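Local coordinates for protein alcohol dehydrogenase (Escherichia coli, PDB 5VM2) that is probably an NAD(P)-dependent oxidoreductase of the zinc-containing alcohol dehydrogenase family, of unknown specificity and linked to membrane biogenesis, at residues P91-G96 against L129-S134; C98-E103 against I108-D113; T149-A154 against P298-A303; A154-H159 against G178-M183. All blocks are in the same frame, centred on the assembly; numbering follows the deposited sequence.

Contact 1: residues P91-G96 against L129-S134; sequences PGVPCG and LCHPES. With ZN (zinc ion), chain D.
V93 and P132 are neighbours across this contact, with their CA atoms 7.9 Å apart, too far for the two backbones to pair as strands of one sheet. Residues 92-93 instead form a short antiparallel pair with strand 113-114, whereas strand 128-132 belongs to the large mixed sheet and pairs there with strand 28-37. Side chains therefore bridge the gap. V93 points its CB toward the other segment and holds CG1 anti to the backbone N (chi1 179°), which turns CG2 to the junction between H131 and P132. That methyl lies 3.6 Å from H131 CE1, approaching the imidazole obliquely, and V93 CG2 also reaches P132 CG at 3.9 Å. The second methyl is slightly farther off, with V93 CG1 4.1 Å from P132 CG. H131 CE1 meets P91 as well, 4.2 Å from P91 CA. The imidazole is fixed from two further directions: P132 CD sits 3.2 Å above one face, offset toward the rim, and NE2 donates a hydrogen bond to the carbonyl O of E90, immediately before P91. Farther along 91-96, C95 contributes one ligand to the zinc ion, its SG 2.4 Å from the metal, together with C98, C101 and C109; such a four-cysteine centre is the structural zinc site of this dehydrogenase family. The chemistry is a small apolar patch edged by one polar bond to main chain, which joins the start of the zinc-binding lobe to a strand of the large mixed sheet; C95 takes no part in the packing.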
loop_
_atom_site.group_PDB
_atom_site.type_symbol
_atom_site.label_atom_id
_atom_site.label_comp_id
_atom_site.label_asym_id
_atom_site.label_seq_id
_atom_site.Cartn_x
_atom_site.Cartn_y
_atom_site.Cartn_z
ATOM N N PRO A 91 2.459 3.229 9.342
ATOM C CA PRO A 91 3.795 2.705 9.659
ATOM C C PRO A 91 4.947 3.663 9.394
ATOM O O PRO A 91 6.097 3.299 9.672
ATOM C CB PRO A 91 3.896 1.467 8.755
ATOM C CG PRO A 91 3.028 1.785 7.595
ATOM C CD PRO A 91 1.889 2.614 8.132
ATOM N N GLY A 92 4.697 4.858 8.872
ATOM C CA GLY A 92 5.768 5.818 8.682
ATOM C C GLY A 92 5.691 6.975 9.654
ATOM O O GLY A 92 4.781 7.804 9.564
ATOM N N VAL A 93 6.635 7.044 10.588
ATOM C CA VAL A 93 6.658 8.080 11.616
ATOM C C VAL A 93 7.703 9.114 11.209
ATOM O O VAL A 93 8.909 8.825 11.295
ATOM C CB VAL A 93 6.969 7.495 12.998
ATOM C CG1 VAL A 93 7.012 8.605 14.044
ATOM C CG2 VAL A 93 5.955 6.412 13.366
ATOM N N PRO A 94 7.308 10.314 10.795
ATOM C CA PRO A 94 8.270 11.293 10.292
ATOM C C PRO A 94 8.915 12.059 11.439
ATOM O O PRO A 94 8.529 11.934 12.602
ATOM C CB PRO A 94 7.392 12.208 9.439
ATOM C CG PRO A 94 6.110 12.254 10.223
ATOM C CD PRO A 94 5.950 10.877 10.859
ATOM N N CYS A 95 9.904 12.886 11.084
ATOM C CA CYS A 95 10.676 13.574 12.112
ATOM C C CYS A 95 9.892 14.716 12.751
ATOM O O CYS A 95 10.116 15.025 13.926
ATOM C CB CYS A 95 12.011 14.072 11.540
ATOM S SG CYS A 95 12.042 15.703 10.720
ATOM N N GLY A 96 8.964 15.335 12.017
ATOM C CA GLY A 96 8.121 16.381 12.559
ATOM C C GLY A 96 8.715 17.779 12.578
ATOM O O GLY A 96 8.005 18.726 12.946
ATOM N N LEU A 129 3.893 -5.088 19.511
ATOM C CA LEU A 129 4.741 -3.990 19.069
ATOM C C LEU A 129 4.233 -2.685 19.666
ATOM O O LEU A 129 3.081 -2.578 20.096
ATOM C CB LEU A 129 4.806 -3.902 17.534
ATOM C CG LEU A 129 3.563 -3.601 16.690
ATOM C CD1 LEU A 129 3.256 -2.105 16.614
ATOM C CD2 LEU A 129 3.743 -4.159 15.286
ATOM N N CYS A 130 5.111 -1.686 19.674
ATOM C CA CYS A 130 4.794 -0.357 20.172
ATOM C C CYS A 130 4.790 0.636 19.020
ATOM O O CYS A 130 5.591 0.523 18.087
ATOM C CB CYS A 130 5.795 0.085 21.239
ATOM S SG CYS A 130 5.744 -0.928 22.730
ATOM N N HIS A 131 3.885 1.611 19.089
ATOM C CA HIS A 131 3.770 2.610 18.042
ATOM C C HIS A 131 3.376 3.935 18.673
ATOM O O HIS A 131 2.628 3.942 19.660
ATOM C CB HIS A 131 2.740 2.211 16.978
ATOM C CG HIS A 131 2.986 2.836 15.641
ATOM N ND1 HIS A 131 4.166 2.669 14.948
ATOM C CD2 HIS A 131 2.211 3.639 14.874
ATOM C CE1 HIS A 131 4.106 3.338 13.810
ATOM N NE2 HIS A 131 2.929 3.934 13.740
ATOM N N PRO A 132 3.863 5.058 18.145
ATOM C CA PRO A 132 3.433 6.358 18.669
ATOM C C PRO A 132 1.931 6.542 18.515
ATOM O O PRO A 132 1.346 6.217 17.479
ATOM C CB PRO A 132 4.211 7.369 17.813
ATOM C CG PRO A 132 5.325 6.596 17.190
ATOM C CD PRO A 132 4.825 5.194 17.036
ATOM N N GLU A 133 1.309 7.066 19.573
ATOM C CA GLU A 133 -0.120 7.346 19.543
ATOM C C GLU A 133 -0.495 8.260 18.382
ATOM O O GLU A 133 -1.603 8.159 17.842
ATOM C CB GLU A 133 -0.542 7.956 20.884
ATOM C CG GLU A 133 -1.621 9.023 20.816
ATOM C CD GLU A 133 -1.636 9.909 22.052
ATOM O OE1 GLU A 133 -0.549 10.196 22.596
ATOM O OE2 GLU A 133 -2.736 10.314 22.485
ATOM N N SER A 134 0.427 9.131 17.960
ATOM C CA SER A 134 0.117 10.092 16.907
ATOM C C SER A 134 -0.081 9.435 15.546
ATOM O O SER A 134 -0.708 10.041 14.671
ATOM C CB SER A 134 1.217 11.155 16.822
ATOM O OG SER A 134 2.505 10.567 16.751
HETATM ZN ZN ZN D . 10.797 15.448 8.715
#

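Contact 2: residues C98-E103 against I108-D113; sequences CRYCLE and ICPDVD. With ZN (zinc ion), chain D.
The weakly bonded helix 99-102 lies against a type I turn from C109 to V112, with the CA atoms of Y100 and C109 5.7 Å apart. Three thiolates from the two segments share the zinc ion. C98 SG binds at 2.3 Å and C101 SG at 2.4 Å, both from the helical side, and C109 SG comes from the loop at 2.3 Å; C95 supplies the fourth ligand. C98 does double duty as the N-cap residue: its SG accepts from C101 N in a nearly straight bond, 167° at the hydrogen, so one ligand steadies the backbone that carries another. A second, weak bond of this kind runs from D111 N to C109 SG. Apolar packing flanks the metal centre: P110 CD touches both the ligand atom C98 SG, at 3.7 Å, and Y100 CD2. I108 meets the same ring through CD1, 3.7 Å from Y100 CD1, the two side chains crossing at about a right angle. R99 CG covers one face of the tyrosine, 3.6 Å above its centre. This zinc-binding lobe lies on the surface of the molecule. Helix 99-102 follows strand 92-93 along the chain, C101 packs on P94, and the loop leads out through D113, which returns to pair with V93 in the small two-stranded sheet.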
loop_
_atom_site.group_PDB
_atom_site.type_symbol
_atom_site.label_atom_id
_atom_site.label_comp_id
_atom_site.label_asym_id
_atom_site.label_seq_id
_atom_site.Cartn_x
_atom_site.Cartn_y
_atom_site.Cartn_z
ATOM N N CYS A 98 11.502 18.848 10.014
ATOM C CA CYS A 98 12.210 19.251 8.810
ATOM C C CYS A 98 11.298 20.085 7.909
ATOM O O CYS A 98 10.096 20.228 8.154
ATOM C CB CYS A 98 12.739 18.029 8.059
ATOM S SG CYS A 98 11.489 17.071 7.177
ATOM N N ARG A 99 11.891 20.642 6.845
ATOM C CA ARG A 99 11.127 21.486 5.927
ATOM C C ARG A 99 9.952 20.736 5.310
ATOM O O ARG A 99 8.892 21.332 5.080
ATOM C CB ARG A 99 12.045 22.046 4.831
ATOM C CG ARG A 99 12.145 21.179 3.583
ATOM C CD ARG A 99 13.321 21.556 2.686
ATOM N NE ARG A 99 13.045 22.678 1.784
ATOM C CZ ARG A 99 12.139 22.670 0.805
ATOM N NH1 ARG A 99 11.386 21.601 0.585
ATOM N NH2 ARG A 99 11.983 23.742 0.040
ATOM N N TYR A 100 10.096 19.433 5.056
ATOM C CA TYR A 100 9.013 18.708 4.404
ATOM C C TYR A 100 7.885 18.393 5.375
ATOM O O TYR A 100 6.711 18.476 5.002
ATOM C CB TYR A 100 9.538 17.426 3.765
ATOM C CG TYR A 100 10.739 17.675 2.896
ATOM C CD1 TYR A 100 10.604 18.240 1.631
ATOM C CD2 TYR A 100 12.014 17.377 3.350
ATOM C CE1 TYR A 100 11.712 18.482 0.839
ATOM C CE2 TYR A 100 13.122 17.616 2.569
ATOM C CZ TYR A 100 12.968 18.168 1.316
ATOM O OH TYR A 100 14.084 18.396 0.547
ATOM N N CYS A 101 8.222 18.022 6.614
ATOM C CA CYS A 101 7.191 17.817 7.626
ATOM C C CYS A 101 6.430 19.106 7.888
ATOM O O CYS A 101 5.196 19.115 7.935
ATOM C CB CYS A 101 7.814 17.297 8.921
ATOM S SG CYS A 101 8.390 15.604 8.822
ATOM N N LEU A 102 7.156 20.214 8.046
ATOM C CA LEU A 102 6.524 21.493 8.337
ATOM C C LEU A 102 5.730 22.040 7.159
ATOM O O LEU A 102 4.887 22.922 7.358
ATOM C CB LEU A 102 7.585 22.512 8.763
ATOM C CG LEU A 102 8.200 22.298 10.147
ATOM C CD1 LEU A 102 9.176 23.417 10.489
ATOM C CD2 LEU A 102 7.114 22.193 11.206
ATOM N N GLU A 103 5.972 21.550 5.943
ATOM C CA GLU A 103 5.287 22.039 4.753
ATOM C C GLU A 103 4.098 21.180 4.341
ATOM O O GLU A 103 3.453 21.485 3.333
ATOM C CB GLU A 103 6.268 22.143 3.578
ATOM C CG GLU A 103 7.095 23.415 3.585
ATOM C CD GLU A 103 8.244 23.388 2.584
ATOM O OE1 GLU A 103 8.294 22.467 1.741
ATOM O OE2 GLU A 103 9.096 24.300 2.638
ATOM N N ILE A 108 7.604 12.464 2.605
ATOM C CA ILE A 108 8.922 12.501 1.983
ATOM C C ILE A 108 9.993 12.968 2.965
ATOM O O ILE A 108 11.093 13.336 2.546
ATOM C CB ILE A 108 8.921 13.359 0.702
ATOM C CG1 ILE A 108 8.771 14.846 1.026
ATOM C CG2 ILE A 108 7.810 12.910 -0.248
ATOM C CD1 ILE A 108 8.681 15.731 -0.215
ATOM N N CYS A 109 9.694 12.954 4.264
ATOM C CA CYS A 109 10.665 13.314 5.286
ATOM C C CYS A 109 11.921 12.455 5.146
ATOM O O CYS A 109 11.817 11.221 5.073
ATOM C CB CYS A 109 10.059 13.130 6.680
ATOM S SG CYS A 109 11.224 13.284 8.073
ATOM N N PRO A 110 13.112 13.059 5.104
ATOM C CA PRO A 110 14.338 12.262 4.946
ATOM C C PRO A 110 14.674 11.405 6.154
ATOM O O PRO A 110 15.515 10.506 6.034
ATOM C CB PRO A 110 15.416 13.322 4.705
ATOM C CG PRO A 110 14.894 14.541 5.391
ATOM C CD PRO A 110 13.395 14.498 5.228
ATOM N N ASP A 111 14.054 11.651 7.307
ATOM C CA ASP A 111 14.291 10.866 8.510
ATOM C C ASP A 111 13.029 10.141 8.965
ATOM O O ASP A 111 12.806 9.974 10.165
ATOM C CB ASP A 111 14.827 11.748 9.636
ATOM C CG ASP A 111 16.226 12.267 9.358
ATOM O OD1 ASP A 111 17.111 11.454 9.025
ATOM O OD2 ASP A 111 16.439 13.489 9.480
ATOM N N VAL A 112 12.185 9.713 8.025
ATOM C CA VAL A 112 11.011 8.934 8.397
ATOM C C VAL A 112 11.453 7.579 8.932
ATOM O O VAL A 112 12.406 6.967 8.429
ATOM C CB VAL A 112 10.044 8.780 7.207
ATOM C CG1 VAL A 112 10.678 7.976 6.077
ATOM C CG2 VAL A 112 8.744 8.122 7.664
ATOM N N ASP A 113 10.787 7.126 9.984
ATOM C CA ASP A 113 11.029 5.786 10.511
ATOM C C ASP A 113 9.854 4.933 10.051
ATOM O O ASP A 113 8.762 5.003 10.620
ATOM C CB ASP A 113 11.165 5.813 12.029
ATOM C CG ASP A 113 11.245 4.425 12.642
ATOM O OD1 ASP A 113 11.209 4.298 13.883
ATOM O OD2 ASP A 113 11.344 3.453 11.868
HETATM ZN ZN ZN D . 10.797 15.448 8.715
#

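Contact 3: residues T149-A154 against P298-A303; sequences TLVEPA and PVTIEA. With MG (magnesium ion), chain C.
The tight part of this contact is the place where T300 and I301 meet V151 and A154, all four buried, where the axes of the two helical segments pass 9.5 Å apart and cross at 115°. T300 and V151 carry the larger shares of it. T300 CG2 stands anti to the backbone N (chi1 -56° for OG1), which lays the methyl 3.6 Å from A154 CB. T300 CG2 also lies 3.9 Å from V151 O, as the threonine and V151 side chains slide past each other in opposite directions. OG1 is hydrogen-bonded to the carbonyl O of R296, one turn back, while CG2 makes the contact with V151 and A154. V151 then spreads both methyls over I301, CG2 being 3.8 Å from I301 CG1. On the far side of helix 297-305 the packing gives way to solvent, with P298 and E302 exposed. Helix 145-163 turns something quite different away from the contact: near a kink at E152 and P153, E152 OE1 binds the magnesium ion at 2.0 Å. H65 and E66 bind the same ion, as does a water 1.9 Å from it, while E152 OE2 is hydrogen-bonded to Y293 OH. A helix buttressed on one face and lending a carboxylate on the other suits the active-site cleft of a medium-chain dehydrogenase; the magnesium position is consistent with the catalytic zinc site of that family.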
loop_
_atom_site.group_PDB
_atom_site.type_symbol
_atom_site.label_atom_id
_atom_site.label_comp_id
_atom_site.label_asym_id
_atom_site.label_seq_id
_atom_site.Cartn_x
_atom_site.Cartn_y
_atom_site.Cartn_z
ATOM N N THR A 149 -5.963 -3.504 8.774
ATOM C CA THR A 149 -4.667 -3.771 8.167
ATOM C C THR A 149 -4.614 -3.254 6.735
ATOM O O THR A 149 -3.597 -2.697 6.303
ATOM C CB THR A 149 -4.385 -5.273 8.207
ATOM O OG1 THR A 149 -4.390 -5.717 9.569
ATOM C CG2 THR A 149 -3.041 -5.587 7.579
ATOM N N LEU A 150 -5.708 -3.411 5.992
ATOM C CA LEU A 150 -5.668 -3.015 4.592
ATOM C C LEU A 150 -5.916 -1.529 4.380
ATOM O O LEU A 150 -5.822 -1.063 3.241
ATOM C CB LEU A 150 -6.688 -3.830 3.798
ATOM C CG LEU A 150 -6.585 -5.324 4.096
ATOM C CD1 LEU A 150 -7.919 -6.005 3.869
ATOM C CD2 LEU A 150 -5.487 -5.955 3.253
ATOM N N VAL A 151 -6.087 -0.751 5.450
ATOM C CA VAL A 151 -6.120 0.700 5.296
ATOM C C VAL A 151 -4.814 1.201 4.690
ATOM O O VAL A 151 -4.807 2.142 3.887
ATOM C CB VAL A 151 -6.415 1.377 6.646
ATOM C CG1 VAL A 151 -6.115 2.879 6.569
ATOM C CG2 VAL A 151 -7.865 1.126 7.061
ATOM N N GLU A 152 -3.692 0.564 5.041
ATOM C CA GLU A 152 -2.397 1.043 4.558
ATOM C C GLU A 152 -2.293 1.027 3.036
ATOM O O GLU A 152 -2.005 2.083 2.446
ATOM C CB GLU A 152 -1.270 0.250 5.233
ATOM C CG GLU A 152 0.084 0.946 5.210
ATOM C CD GLU A 152 0.871 0.675 3.939
ATOM O OE1 GLU A 152 0.400 -0.126 3.101
ATOM O OE2 GLU A 152 1.964 1.261 3.782
ATOM N N PRO A 153 -2.496 -0.099 2.338
ATOM C CA PRO A 153 -2.460 -0.025 0.872
ATOM C C PRO A 153 -3.599 0.797 0.296
ATOM O O PRO A 153 -3.414 1.451 -0.737
ATOM C CB PRO A 153 -2.539 -1.495 0.432
ATOM C CG PRO A 153 -3.200 -2.200 1.583
ATOM C CD PRO A 153 -2.698 -1.486 2.805
ATOM N N ALA A 154 -4.772 0.796 0.936
ATOM C CA ALA A 154 -5.845 1.674 0.481
ATOM C C ALA A 154 -5.431 3.138 0.585
ATOM O O ALA A 154 -5.769 3.952 -0.282
ATOM C CB ALA A 154 -7.118 1.414 1.285
ATOM N N PRO A 298 -7.360 8.962 8.130
ATOM C CA PRO A 298 -8.764 9.165 8.532
ATOM C C PRO A 298 -9.744 9.075 7.374
ATOM O O PRO A 298 -10.756 8.370 7.483
ATOM C CB PRO A 298 -8.738 10.560 9.168
ATOM C CG PRO A 298 -7.337 10.700 9.681
ATOM C CD PRO A 298 -6.497 10.055 8.617
ATOM N N VAL A 299 -9.465 9.750 6.255
ATOM C CA VAL A 299 -10.404 9.725 5.137
ATOM C C VAL A 299 -10.497 8.330 4.528
ATOM O O VAL A 299 -11.550 7.943 4.003
ATOM C CB VAL A 299 -10.019 10.786 4.084
ATOM C CG1 VAL A 299 -8.732 10.405 3.368
ATOM C CG2 VAL A 299 -11.154 10.971 3.081
ATOM N N THR A 300 -9.416 7.547 4.595
ATOM C CA THR A 300 -9.450 6.192 4.054
ATOM C C THR A 300 -10.244 5.271 4.969
ATOM O O THR A 300 -11.072 4.476 4.506
ATOM C CB THR A 300 -8.027 5.668 3.857
ATOM O OG1 THR A 300 -7.293 6.577 3.025
ATOM C CG2 THR A 300 -8.044 4.286 3.218
ATOM N N ILE A 301 -10.010 5.377 6.279
ATOM C CA ILE A 301 -10.819 4.635 7.245
ATOM C C ILE A 301 -12.296 4.980 7.069
ATOM O O ILE A 301 -13.160 4.095 7.067
ATOM C CB ILE A 301 -10.334 4.924 8.677
ATOM C CG1 ILE A 301 -8.944 4.321 8.898
ATOM C CG2 ILE A 301 -11.315 4.378 9.698
ATOM C CD1 ILE A 301 -8.253 4.827 10.154
ATOM N N GLU A 302 -12.602 6.277 6.930
ATOM C CA GLU A 302 -13.970 6.712 6.638
ATOM C C GLU A 302 -14.531 5.978 5.426
ATOM O O GLU A 302 -15.645 5.447 5.460
ATOM C CB GLU A 302 -14.010 8.217 6.358
ATOM C CG GLU A 302 -13.910 9.163 7.528
ATOM C CD GLU A 302 -13.886 10.614 7.057
ATOM O OE1 GLU A 302 -14.678 10.958 6.153
ATOM O OE2 GLU A 302 -13.066 11.407 7.566
ATOM N N ALA A 303 -13.767 5.967 4.330
ATOM C CA ALA A 303 -14.259 5.405 3.079
ATOM C C ALA A 303 -14.536 3.914 3.214
ATOM O O ALA A 303 -15.548 3.415 2.706
ATOM C CB ALA A 303 -13.255 5.672 1.959
HETATM MG MG MG C . 1.613 -1.375 2.068
HETATM O O HOH W 1 1.623 -0.789 0.252
#

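Contact 4: residues A154-H159 against G178-M183; sequences AAVGMH and GCIGLM
M183 keeps CG anti to its carbonyl carbon and then bends at chi2 (-50°), a shape that folds the thioether along A154 instead of past it. M183 SD comes to 3.6 Å from A154 CA and 3.8 Å from A154 CB, while M183 CE lies 3.7 Å from A154 N, so the sulfur and its methyl together line the helix surface. In V156, CG1 is anti to the backbone N (chi1 171°) and reaches the branch of I180. There V156 CG1 lies 3.9 Å from I180 CG2 and slightly farther from its CD1, the two side chains crossing at about a right angle. V267, on strand 262-267, touches both of them. Between these two patches the backbones themselves meet: G157 has no side chain, and its CA is 4.1 Å from the carbonyl carbon of M183. The short helical segments accordingly approach to 8.0 Å between axes, crossing at -54°. G178 is the N-cap of helix 179-190, and together with G181 it fits the glycine-rich strand-turn-helix pattern of Rossmann folds, which in relatives receives the dinucleotide. F309 adds to the packing around A154 and M183. The side-chain chemistry is apolar, methyl groups and a thioether, with main chain meeting main chain at G157, and this closeness ties the presumed cofactor-binding helix directly to the helix whose E152, one turn before V156, binds the magnesium ion.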
loop_
_atom_site.group_PDB
_atom_site.type_symbol
_atom_site.label_atom_id
_atom_site.label_comp_id
_atom_site.label_asym_id
_atom_site.label_seq_id
_atom_site.Cartn_x
_atom_site.Cartn_y
_atom_site.Cartn_z
ATOM N N ALA A 154 -4.772 0.796 0.936
ATOM C CA ALA A 154 -5.845 1.674 0.481
ATOM C C ALA A 154 -5.431 3.138 0.585
ATOM O O ALA A 154 -5.769 3.952 -0.282
ATOM C CB ALA A 154 -7.118 1.414 1.285
ATOM N N ALA A 155 -4.690 3.484 1.639
ATOM C CA ALA A 155 -4.186 4.845 1.784
ATOM C C ALA A 155 -3.222 5.212 0.665
ATOM O O ALA A 155 -3.158 6.380 0.260
ATOM C CB ALA A 155 -3.505 5.005 3.145
ATOM N N VAL A 156 -2.452 4.238 0.171
ATOM C CA VAL A 156 -1.574 4.472 -0.975
ATOM C C VAL A 156 -2.385 4.922 -2.186
ATOM O O VAL A 156 -2.036 5.898 -2.865
ATOM C CB VAL A 156 -0.760 3.205 -1.291
ATOM C CG1 VAL A 156 -0.004 3.369 -2.602
ATOM C CG2 VAL A 156 0.192 2.878 -0.143
ATOM N N GLY A 157 -3.468 4.200 -2.489
ATOM C CA GLY A 157 -4.299 4.584 -3.618
ATOM C C GLY A 157 -5.049 5.876 -3.365
ATOM O O GLY A 157 -5.250 6.679 -4.281
ATOM N N MET A 158 -5.470 6.099 -2.119
ATOM C CA MET A 158 -6.161 7.340 -1.784
ATOM C C MET A 158 -5.253 8.548 -1.989
ATOM O O MET A 158 -5.683 9.573 -2.530
ATOM C CB MET A 158 -6.667 7.287 -0.344
ATOM C CG MET A 158 -7.621 8.422 0.024
ATOM S SD MET A 158 -9.223 8.333 -0.818
ATOM C CE MET A 158 -9.571 6.591 -0.670
ATOM N N HIS A 159 -3.991 8.435 -1.571
ATOM C CA HIS A 159 -3.035 9.524 -1.732
ATOM C C HIS A 159 -2.782 9.820 -3.207
ATOM O O HIS A 159 -2.687 10.985 -3.610
ATOM C CB HIS A 159 -1.738 9.152 -1.002
ATOM C CG HIS A 159 -0.690 10.220 -1.016
ATOM N ND1 HIS A 159 -0.824 11.407 -0.329
ATOM C CD2 HIS A 159 0.525 10.263 -1.612
ATOM C CE1 HIS A 159 0.255 12.146 -0.520
ATOM N NE2 HIS A 159 1.090 11.473 -1.295
ATOM N N GLY A 178 -3.398 -5.058 -9.910
ATOM C CA GLY A 178 -2.952 -5.641 -8.666
ATOM C C GLY A 178 -3.512 -4.847 -7.497
ATOM O O GLY A 178 -4.370 -3.976 -7.646
ATOM N N CYS A 179 -2.990 -5.149 -6.306
ATOM C CA CYS A 179 -3.518 -4.538 -5.087
ATOM C C CYS A 179 -3.569 -3.015 -5.193
ATOM O O CYS A 179 -4.625 -2.403 -4.999
ATOM C CB CYS A 179 -2.684 -4.961 -3.878
ATOM S SG CYS A 179 -3.213 -4.146 -2.351
ATOM N N ILE A 180 -2.444 -2.387 -5.538
ATOM C CA ILE A 180 -2.393 -0.930 -5.554
ATOM C C ILE A 180 -3.262 -0.350 -6.667
ATOM O O ILE A 180 -3.855 0.726 -6.504
ATOM C CB ILE A 180 -0.934 -0.454 -5.669
ATOM C CG1 ILE A 180 -0.099 -1.040 -4.527
ATOM C CG2 ILE A 180 -0.882 1.053 -5.635
ATOM C CD1 ILE A 180 -0.576 -0.621 -3.145
ATOM N N GLY A 181 -3.366 -1.042 -7.804
ATOM C CA GLY A 181 -4.244 -0.568 -8.863
ATOM C C GLY A 181 -5.710 -0.620 -8.472
ATOM O O GLY A 181 -6.491 0.271 -8.821
ATOM N N LEU A 182 -6.102 -1.663 -7.738
ATOM C CA LEU A 182 -7.477 -1.770 -7.265
ATOM C C LEU A 182 -7.761 -0.755 -6.167
ATOM O O LEU A 182 -8.862 -0.188 -6.111
ATOM C CB LEU A 182 -7.742 -3.198 -6.782
ATOM C CG LEU A 182 -7.606 -4.228 -7.905
ATOM C CD1 LEU A 182 -7.752 -5.640 -7.374
ATOM C CD2 LEU A 182 -8.628 -3.947 -8.998
ATOM N N MET A 183 -6.784 -0.504 -5.289
ATOM C CA MET A 183 -6.928 0.568 -4.307
ATOM C C MET A 183 -7.091 1.920 -4.988
ATOM O O MET A 183 -7.925 2.733 -4.576
ATOM C CB MET A 183 -5.726 0.604 -3.365
ATOM C CG MET A 183 -5.571 -0.619 -2.472
ATOM S SD MET A 183 -7.080 -1.053 -1.599
ATOM C CE MET A 183 -6.469 -2.259 -0.418
#

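From the N terminus, 91-96 opens contact 1, which closes at 129-134 after 32 intervening residues. Contact 2 is nested inside that excursion, joining 98-103 to 108-113 across four residues; both contacts hold ligands of one zinc ion, and V93 O and D113 N link them. Contact 3 opens later, on helix 145-163, and closes only at 298-303, after 143 residues that include the Rossmann strands. Contact 4 nests within it, sharing A154 and reaching the helix after strand 171-175. Contacts 1 and 3 touch where P91 CD lies 3.8 Å from E152 CG, bringing the start of the zinc lobe against helix 145-163, which contact 4 packs on the first helix of the presumed cofactor-binding Rossmann domain.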